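Local structure of ADP-dependent (S)-NAD(P)H-hydrate dehydratase (Streptococcus mutans, 3BGK) at residues A77-A80 against C81-G85; D138-A141 against Q142-D146; S299-I302 against T303-M306. The protein probably dehydrates the S-form of hydrated NAD(P)H at the expense of ADP, repairing a damaged form of the nicotinamide cofactor. All blocks are in the same frame, centred on the assembly; numbering follows the deposited sequence.

Contact 1 (A77-A80 against C81-G85)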
ATOM      1  N   ALA A  77      -7.147  -0.106  14.283  1.00  6.35           N
ATOM      2  CA  ALA A  77      -7.272  -1.029  15.402  1.00  6.44           C
ATOM      3  C   ALA A  77      -6.703  -2.402  15.021  1.00  6.55           C
ATOM      4  O   ALA A  77      -5.982  -3.018  15.806  1.00  6.69           O
ATOM      5  CB  ALA A  77      -8.714  -1.136  15.844  1.00  6.25           C
ATOM      6  N   ALA A  78      -7.010  -2.863  13.810  1.00  6.45           N
ATOM      7  CA  ALA A  78      -6.468  -4.127  13.312  1.00  6.58           C
ATOM      8  C   ALA A  78      -4.939  -4.118  13.300  1.00  6.68           C
ATOM      9  O   ALA A  78      -4.309  -5.028  13.838  1.00  6.47           O
ATOM     10  CB  ALA A  78      -7.012  -4.440  11.935  1.00  6.59           C
ATOM     11  N   LEU A  79      -4.358  -3.082  12.691  1.00  6.87           N
ATOM     12  CA  LEU A  79      -2.908  -2.898  12.655  1.00  7.00           C
ATOM     13  C   LEU A  79      -2.288  -2.967  14.044  1.00  7.14           C
ATOM     14  O   LEU A  79      -1.279  -3.641  14.237  1.00  7.28           O
ATOM     15  CB  LEU A  79      -2.538  -1.573  11.979  1.00  7.06           C
ATOM     16  CG  LEU A  79      -2.460  -1.535  10.447  1.00  7.60           C
ATOM     17  CD1 LEU A  79      -2.264  -0.102   9.959  1.00  7.98           C
ATOM     18  CD2 LEU A  79      -1.347  -2.436   9.914  1.00  6.76           C
ATOM     19  N   ALA A  80      -2.896  -2.281  15.008  1.00  7.21           N
ATOM     20  CA  ALA A  80      -2.391  -2.294  16.373  1.00  7.65           C
ATOM     21  C   ALA A  80      -2.501  -3.678  17.007  1.00  8.02           C
ATOM     22  O   ALA A  80      -1.581  -4.131  17.692  1.00  8.23           O
ATOM     23  CB  ALA A  80      -3.110  -1.263  17.218  1.00  7.50           C
ATOM     24  N   CYS A  81      -3.622  -4.348  16.757  1.00  8.54           N
ATOM     25  CA  CYS A  81      -3.901  -5.638  17.375  1.00  8.93           C
ATOM     26  C   CYS A  81      -2.934  -6.719  16.914  1.00  9.07           C
ATOM     27  O   CYS A  81      -2.454  -7.508  17.729  1.00  9.29           O
ATOM     28  CB  CYS A  81      -5.341  -6.073  17.103  1.00  9.17           C
ATOM     29  SG  CYS A  81      -5.836  -7.509  18.073  1.00  9.60           S
ATOM     30  N   VAL A  82      -2.650  -6.747  15.609  1.00  9.18           N
ATOM     31  CA  VAL A  82      -1.727  -7.731  15.034  1.00  9.07           C
ATOM     32  C   VAL A  82      -0.318  -7.448  15.528  1.00  9.31           C
ATOM     33  O   VAL A  82       0.399  -8.355  15.965  1.00  9.51           O
ATOM     34  CB  VAL A  82      -1.766  -7.747  13.482  1.00  8.91           C
ATOM     35  CG1 VAL A  82      -0.763  -8.747  12.923  1.00  8.55           C
ATOM     36  CG2 VAL A  82      -3.150  -8.107  12.989  1.00  8.89           C
ATOM     37  N   ASN A  83       0.066  -6.177  15.482  1.00  9.52           N
ATOM     38  CA  ASN A  83       1.413  -5.792  15.857  1.00  9.64           C
ATOM     39  C   ASN A  83       1.698  -5.996  17.340  1.00  9.66           C
ATOM     40  O   ASN A  83       2.846  -6.204  17.721  1.00  9.76           O
ATOM     41  CB  ASN A  83       1.711  -4.364  15.394  1.00  9.83           C
ATOM     42  CG  ASN A  83       1.903  -4.272  13.885  1.00 10.43           C
ATOM     43  OD1 ASN A  83       2.741  -4.973  13.316  1.00 12.97           O
ATOM     44  ND2 ASN A  83       1.132  -3.409  13.234  1.00  9.95           N
ATOM     45  N   SER A  84       0.648  -5.974  18.164  1.00  9.51           N
ATOM     46  CA  SER A  84       0.762  -6.308  19.589  1.00  9.53           C
ATOM     47  C   SER A  84       0.965  -7.804  19.863  1.00  9.58           C
ATOM     48  O   SER A  84       1.325  -8.196  20.976  1.00  9.55           O
ATOM     49  CB  SER A  84      -0.448  -5.785  20.361  1.00  9.44           C
ATOM     50  OG  SER A  84      -0.556  -4.383  20.189  1.00  9.79           O
ATOM     51  N   GLY A  85       0.732  -8.636  18.852  1.00  9.70           N
ATOM     52  CA  GLY A  85       1.043 -10.054  18.958  1.00  9.75           C
ATOM     53  C   GLY A  85      -0.132 -10.999  19.123  1.00  9.82           C
ATOM     54  O   GLY A  85       0.070 -12.169  19.452  1.00 10.02           O
TER
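A77 O receives C81 N at 2.9 Å, an i-to-i+4 bond in the last turns of helix 71-83, the crossover helix of the beta-alpha-beta unit formed with strands 60-64 and 88-93. The chain here shows how a largely buried helix is brought to a stop. A77 itself lies beside D251, a predicted binding residue for the hydrated cofactor. A78 repeats the pattern with V82 N, and V82 CG2, held beside its own backbone N (CG1 anti to it, chi1 178°), rests 3.4 Å from A78 O. At L79 the regular bond from N83 N is joined by the amide of N83, whose ND2 comes to 2.6 Å from L79 O; with an N-H...O angle of only 120° this second bond is weak. A80, a small residue where helices 249-263 and 295-310 close in through M256 and S299, offers its carbonyl twice to S84. Beyond it G85, at positive phi, sends its N back to V82 O at 2.9 Å, one of the two backward bonds of the Schellman motif that ends the helix. S84 OG, anti to its own carbonyl carbon (chi1 -58°), donates to A80 O at 2.7 Å, while S84 N reaches that oxygen from the opposite face of the carbonyl plane at 2.9 Å.

Contact 2 (D138-A141 against Q142-D146)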
ATOM      1  N   ASP A 138     -25.931   3.672  12.537  1.00 30.85           N
ATOM      2  CA  ASP A 138     -27.042   3.367  11.621  1.00 31.18           C
ATOM      3  C   ASP A 138     -27.709   2.013  11.912  1.00 31.22           C
ATOM      4  O   ASP A 138     -27.400   1.362  12.917  1.00 31.43           O
ATOM      5  CB  ASP A 138     -26.588   3.463  10.151  1.00 31.28           C
ATOM      6  CG  ASP A 138     -25.454   2.500   9.809  1.00 31.56           C
ATOM      7  OD1 ASP A 138     -24.995   2.530   8.644  1.00 31.62           O
ATOM      8  OD2 ASP A 138     -25.015   1.719  10.687  1.00 32.02           O
ATOM      9  N   ASP A 139     -28.621   1.594  11.037  1.00 31.22           N
ATOM     10  CA  ASP A 139     -29.356   0.344  11.245  1.00 31.33           C
ATOM     11  C   ASP A 139     -28.465  -0.901  11.240  1.00 31.08           C
ATOM     12  O   ASP A 139     -28.652  -1.799  12.061  1.00 30.97           O
ATOM     13  CB  ASP A 139     -30.510   0.214  10.246  1.00 31.51           C
ATOM     14  CG  ASP A 139     -31.747   0.999  10.675  1.00 32.52           C
ATOM     15  OD1 ASP A 139     -31.965   1.150  11.902  1.00 32.69           O
ATOM     16  OD2 ASP A 139     -32.504   1.462   9.786  1.00 33.63           O
ATOM     17  N   LEU A 140     -27.492  -0.938  10.331  1.00 30.90           N
ATOM     18  CA  LEU A 140     -26.540  -2.053  10.265  1.00 30.78           C
ATOM     19  C   LEU A 140     -25.724  -2.212  11.557  1.00 30.49           C
ATOM     20  O   LEU A 140     -25.439  -3.332  11.979  1.00 30.55           O
ATOM     21  CB  LEU A 140     -25.612  -1.921   9.044  1.00 30.76           C
ATOM     22  CG  LEU A 140     -24.500  -2.966   8.859  1.00 31.00           C
ATOM     23  CD1 LEU A 140     -25.055  -4.393   8.770  1.00 30.62           C
ATOM     24  CD2 LEU A 140     -23.629  -2.641   7.649  1.00 30.87           C
ATOM     25  N   ALA A 141     -25.364  -1.088  12.175  1.00 30.17           N
ATOM     26  CA  ALA A 141     -24.615  -1.083  13.432  1.00 29.76           C
ATOM     27  C   ALA A 141     -25.429  -1.663  14.596  1.00 29.56           C
ATOM     28  O   ALA A 141     -24.911  -2.461  15.382  1.00 29.28           O
ATOM     29  CB  ALA A 141     -24.139   0.324  13.755  1.00 29.62           C
ATOM     30  N   GLN A 142     -26.697  -1.263  14.697  1.00 29.46           N
ATOM     31  CA  GLN A 142     -27.600  -1.768  15.742  1.00 29.39           C
ATOM     32  C   GLN A 142     -27.960  -3.246  15.584  1.00 28.81           C
ATOM     33  O   GLN A 142     -28.071  -3.965  16.578  1.00 28.62           O
ATOM     34  CB  GLN A 142     -28.876  -0.923  15.835  1.00 29.62           C
ATOM     35  CG  GLN A 142     -29.010  -0.147  17.147  1.00 30.98           C
ATOM     36  CD  GLN A 142     -29.174  -1.058  18.370  1.00 32.27           C
ATOM     37  OE1 GLN A 142     -28.465  -0.911  19.368  1.00 33.08           O
ATOM     38  NE2 GLN A 142     -30.112  -1.999  18.293  1.00 32.30           N
ATOM     39  N   THR A 143     -28.158  -3.680  14.337  1.00 28.28           N
ATOM     40  CA  THR A 143     -28.416  -5.089  14.028  1.00 27.89           C
ATOM     41  C   THR A 143     -27.213  -5.918  14.479  1.00 27.47           C
ATOM     42  O   THR A 143     -27.366  -6.928  15.175  1.00 27.53           O
ATOM     43  CB  THR A 143     -28.706  -5.296  12.512  1.00 27.96           C
ATOM     44  OG1 THR A 143     -29.949  -4.669  12.173  1.00 28.43           O
ATOM     45  CG2 THR A 143     -28.791  -6.779  12.151  1.00 27.91           C
ATOM     46  N   THR A 144     -26.024  -5.451  14.103  1.00 26.73           N
ATOM     47  CA  THR A 144     -24.762  -6.080  14.465  1.00 26.00           C
ATOM     48  C   THR A 144     -24.497  -6.064  15.960  1.00 25.72           C
ATOM     49  O   THR A 144     -24.094  -7.087  16.521  1.00 25.93           O
ATOM     50  CB  THR A 144     -23.588  -5.397  13.773  1.00 25.87           C
ATOM     51  OG1 THR A 144     -23.834  -5.361  12.364  1.00 25.55           O
ATOM     52  CG2 THR A 144     -22.296  -6.149  14.051  1.00 25.58           C
ATOM     53  N   PHE A 145     -24.698  -4.914  16.599  1.00 25.19           N
ATOM     54  CA  PHE A 145     -24.521  -4.817  18.043  1.00 24.94           C
ATOM     55  C   PHE A 145     -25.298  -5.938  18.716  1.00 25.26           C
ATOM     56  O   PHE A 145     -24.757  -6.662  19.560  1.00 25.42           O
ATOM     57  CB  PHE A 145     -24.998  -3.468  18.579  1.00 24.71           C
ATOM     58  CG  PHE A 145     -24.742  -3.278  20.050  1.00 23.32           C
ATOM     59  CD1 PHE A 145     -23.583  -2.646  20.490  1.00 22.26           C
ATOM     60  CD2 PHE A 145     -25.652  -3.736  20.992  1.00 21.67           C
ATOM     61  CE1 PHE A 145     -23.341  -2.472  21.849  1.00 21.70           C
ATOM     62  CE2 PHE A 145     -25.416  -3.572  22.348  1.00 20.90           C
ATOM     63  CZ  PHE A 145     -24.264  -2.938  22.778  1.00 21.28           C
ATOM     64  N   ASP A 146     -26.558  -6.088  18.306  1.00 25.38           N
ATOM     65  CA  ASP A 146     -27.475  -7.050  18.907  1.00 25.55           C
ATOM     66  C   ASP A 146     -27.152  -8.511  18.592  1.00 25.40           C
ATOM     67  O   ASP A 146     -27.462  -9.392  19.394  1.00 25.32           O
ATOM     68  CB  ASP A 146     -28.926  -6.708  18.550  1.00 25.66           C
ATOM     69  CG  ASP A 146     -29.424  -5.452  19.255  1.00 25.80           C
ATOM     70  OD1 ASP A 146     -29.097  -5.243  20.446  1.00 25.93           O
ATOM     71  OD2 ASP A 146     -30.152  -4.669  18.615  1.00 26.45           O
TER
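T144 OG1 donates to L140 O at 2.6 Å, and T144 N approaches the same oxygen at 3.1 Å from the other face of the carbonyl plane, so two donors of one residue grip a single acceptor. The hydroxyl gets there because it stands anti to its own carbonyl carbon (chi1 -54°), folded back along the helix; L140 CD1 lies 3.9 Å from T144 OG1 as the two side chains cross. One residue earlier T143 does much the same to D139 O: its N comes nearly end-on at 3.0 Å, whereas OG1 sits above the carbonyl plane at 3.2 Å. The first turn is capped by D138, at the N-cap position of helix 139-151, whose OD2 accepts from A141 N at 3.2 Å on its anti side, 33° out of the carboxylate plane. Further out, L140 packs on N67 and V114, T144 on M113, and F145 on L167 and L168 of helix 163-170, with its ring nearly parallel to that of W149; the helix joins strands 128-131 and 157-161 in a beta-alpha-beta unit. The buried T144 hydroxyl thus finds its acceptor within the helix, the exposed T143 makes the longer, off-plane bond, and the cap's negative charge probably interacts favourably with the helix dipole.

Contact 3 (S299-I302 against T303-M306)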
ATOM      1  N   SER A 299       1.931   1.885  15.634  1.00 13.86           N
ATOM      2  CA  SER A 299       1.696   0.464  15.371  1.00 13.92           C
ATOM      3  C   SER A 299       2.920  -0.245  14.812  1.00 13.89           C
ATOM      4  O   SER A 299       3.221  -1.380  15.204  1.00 14.07           O
ATOM      5  CB  SER A 299       0.512   0.281  14.418  1.00 13.88           C
ATOM      6  OG  SER A 299      -0.706   0.517  15.094  1.00 14.15           O
ATOM      7  N   ALA A 300       3.618   0.433  13.905  1.00 13.81           N
ATOM      8  CA  ALA A 300       4.820  -0.093  13.269  1.00 13.93           C
ATOM      9  C   ALA A 300       5.941  -0.386  14.274  1.00 14.09           C
ATOM     10  O   ALA A 300       6.776  -1.274  14.040  1.00 14.04           O
ATOM     11  CB  ALA A 300       5.307   0.876  12.191  1.00 13.81           C
ATOM     12  N   GLU A 301       5.937   0.351  15.388  1.00 14.08           N
ATOM     13  CA  GLU A 301       6.987   0.267  16.412  1.00 14.29           C
ATOM     14  C   GLU A 301       6.709  -0.730  17.527  1.00 14.24           C
ATOM     15  O   GLU A 301       7.626  -1.106  18.258  1.00 14.40           O
ATOM     16  CB  GLU A 301       7.237   1.647  17.030  1.00 14.47           C
ATOM     17  CG  GLU A 301       7.736   2.703  16.038  1.00 15.26           C
ATOM     18  CD  GLU A 301       9.045   2.315  15.374  1.00 16.73           C
ATOM     19  OE1 GLU A 301       9.962   1.822  16.074  1.00 17.23           O
ATOM     20  OE2 GLU A 301       9.154   2.495  14.144  1.00 17.76           O
ATOM     21  N   ILE A 302       5.454  -1.172  17.637  1.00 14.02           N
ATOM     22  CA  ILE A 302       4.982  -1.997  18.758  1.00 13.82           C
ATOM     23  C   ILE A 302       5.865  -3.201  19.123  1.00 14.03           C
ATOM     24  O   ILE A 302       6.337  -3.264  20.259  1.00 14.08           O
ATOM     25  CB  ILE A 302       3.481  -2.415  18.603  1.00 13.77           C
ATOM     26  CG1 ILE A 302       2.568  -1.188  18.694  1.00 13.07           C
ATOM     27  CG2 ILE A 302       3.084  -3.425  19.682  1.00 13.90           C
ATOM     28  CD1 ILE A 302       1.123  -1.445  18.329  1.00 11.73           C
ATOM     29  N   THR A 303       6.095  -4.144  18.204  1.00 14.17           N
ATOM     30  CA  THR A 303       6.879  -5.338  18.580  1.00 14.59           C
ATOM     31  C   THR A 303       8.321  -5.079  18.969  1.00 14.92           C
ATOM     32  O   THR A 303       8.841  -5.752  19.850  1.00 15.16           O
ATOM     33  CB  THR A 303       6.883  -6.494  17.552  1.00 14.40           C
ATOM     34  OG1 THR A 303       6.872  -5.989  16.213  1.00 14.37           O
ATOM     35  CG2 THR A 303       5.722  -7.392  17.797  1.00 14.51           C
ATOM     36  N   ARG A 304       8.972  -4.126  18.307  1.00 15.49           N
ATOM     37  CA  ARG A 304      10.344  -3.777  18.676  1.00 15.98           C
ATOM     38  C   ARG A 304      10.398  -3.340  20.140  1.00 16.04           C
ATOM     39  O   ARG A 304      11.325  -3.700  20.867  1.00 16.47           O
ATOM     40  CB  ARG A 304      10.916  -2.692  17.759  1.00 15.87           C
ATOM     41  CG  ARG A 304      12.362  -2.335  18.075  1.00 16.75           C
ATOM     42  CD  ARG A 304      12.881  -1.165  17.236  1.00 18.20           C
ATOM     43  NE  ARG A 304      12.039   0.033  17.319  1.00 19.62           N
ATOM     44  CZ  ARG A 304      11.992   0.860  18.364  1.00 20.62           C
ATOM     45  NH1 ARG A 304      12.723   0.624  19.452  1.00 20.70           N
ATOM     46  NH2 ARG A 304      11.198   1.925  18.327  1.00 20.16           N
ATOM     47  N   VAL A 305       9.387  -2.591  20.571  1.00 16.00           N
ATOM     48  CA  VAL A 305       9.344  -2.059  21.931  1.00 15.91           C
ATOM     49  C   VAL A 305       8.859  -3.112  22.931  1.00 16.04           C
ATOM     50  O   VAL A 305       9.389  -3.198  24.037  1.00 16.16           O
ATOM     51  CB  VAL A 305       8.501  -0.768  22.019  1.00 15.84           C
ATOM     52  CG1 VAL A 305       8.466  -0.241  23.445  1.00 15.76           C
ATOM     53  CG2 VAL A 305       9.058   0.300  21.075  1.00 15.28           C
HETATM   54  N   MSE A 306       7.869  -3.911  22.543  1.00 16.00           N
HETATM   55  CA  MSE A 306       7.435  -5.036  23.369  1.00 16.35           C
HETATM   56  C   MSE A 306       8.596  -5.997  23.601  1.00 16.85           C
HETATM   57  O   MSE A 306       8.777  -6.489  24.715  1.00 16.85           O
HETATM   58  CB  MSE A 306       6.246  -5.771  22.747  1.00 16.17           C
HETATM   59  CG  MSE A 306       4.945  -5.004  22.808  1.00 16.10           C
HETATM   60 SE   MSE A 306       3.397  -6.013  22.193  1.00 15.79          SE
HETATM   61  CE  MSE A 306       3.216  -7.242  23.696  1.00 15.31           C
TER
HETATM   62  O   HOH W   1       8.455  -2.692  15.527  1.00  2.00           O
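The guanidinium of R304 meets the carboxylate of E301 at its edge, with E301 CD close to its plane and the two flat groups turned 46° against each other. This is an i-to-i+3 salt bridge along the C-terminal helix 295-310, an example of a charged pair bridging one turn. E301 OE1 takes NH2 of R304 at 2.6 Å on its anti side, somewhat out of the carboxylate plane but practically within the guanidinium plane, and takes NE at 3.0 Å in a weaker bond. Both chains lie side by side, pointing the same way; the arginine starts extended and bends at chi3 (54°), which turns its edge back to the acid.

The helix is kinked at T303 and R304, where the backbone N atoms have no bond to the preceding turn. A water spans the break, donating to A300 O at 2.7 Å and accepting from R304 N at 3.2 Å. Bonding to the turn before resumes with V305 N, shared between E301 O and, weakly, I302 O, and with M306 N to I302 O.

The neighbouring side chains join the helix to its surroundings: V305 packs on L278 and Y281 of helix 268-287, I302 on M256 of helix 249-263, and T303 on V292 of the second subunit. The chain of selenomethionine M306, with CG anti to its own carbonyl carbon (chi1 -72°) and extended at chi2, runs alongside I302 and sets SE 3.6 Å from I302 CG2.

Each contact is local, its two segments continuous in sequence, so none closes a long loop; the three follow in series without nesting or crossing. Contact 1 comes first, at the C-terminal end of the helix that crosses from strand 60-64 to strand 88-93. Contact 2 opens the later crossover helix between strands 128-131 and 157-161; its centre lies about 25 Å from that of contact 1, and it touches neither of the others. Contact 3, on the last helix, returns to contact 1: their centres are about 10 Å apart, with N83 and S84 packed against S299, I302, T303 and M306. Together 77-85 and 299-306 tie an early helix to the C-terminal one, and both also touch the second subunit.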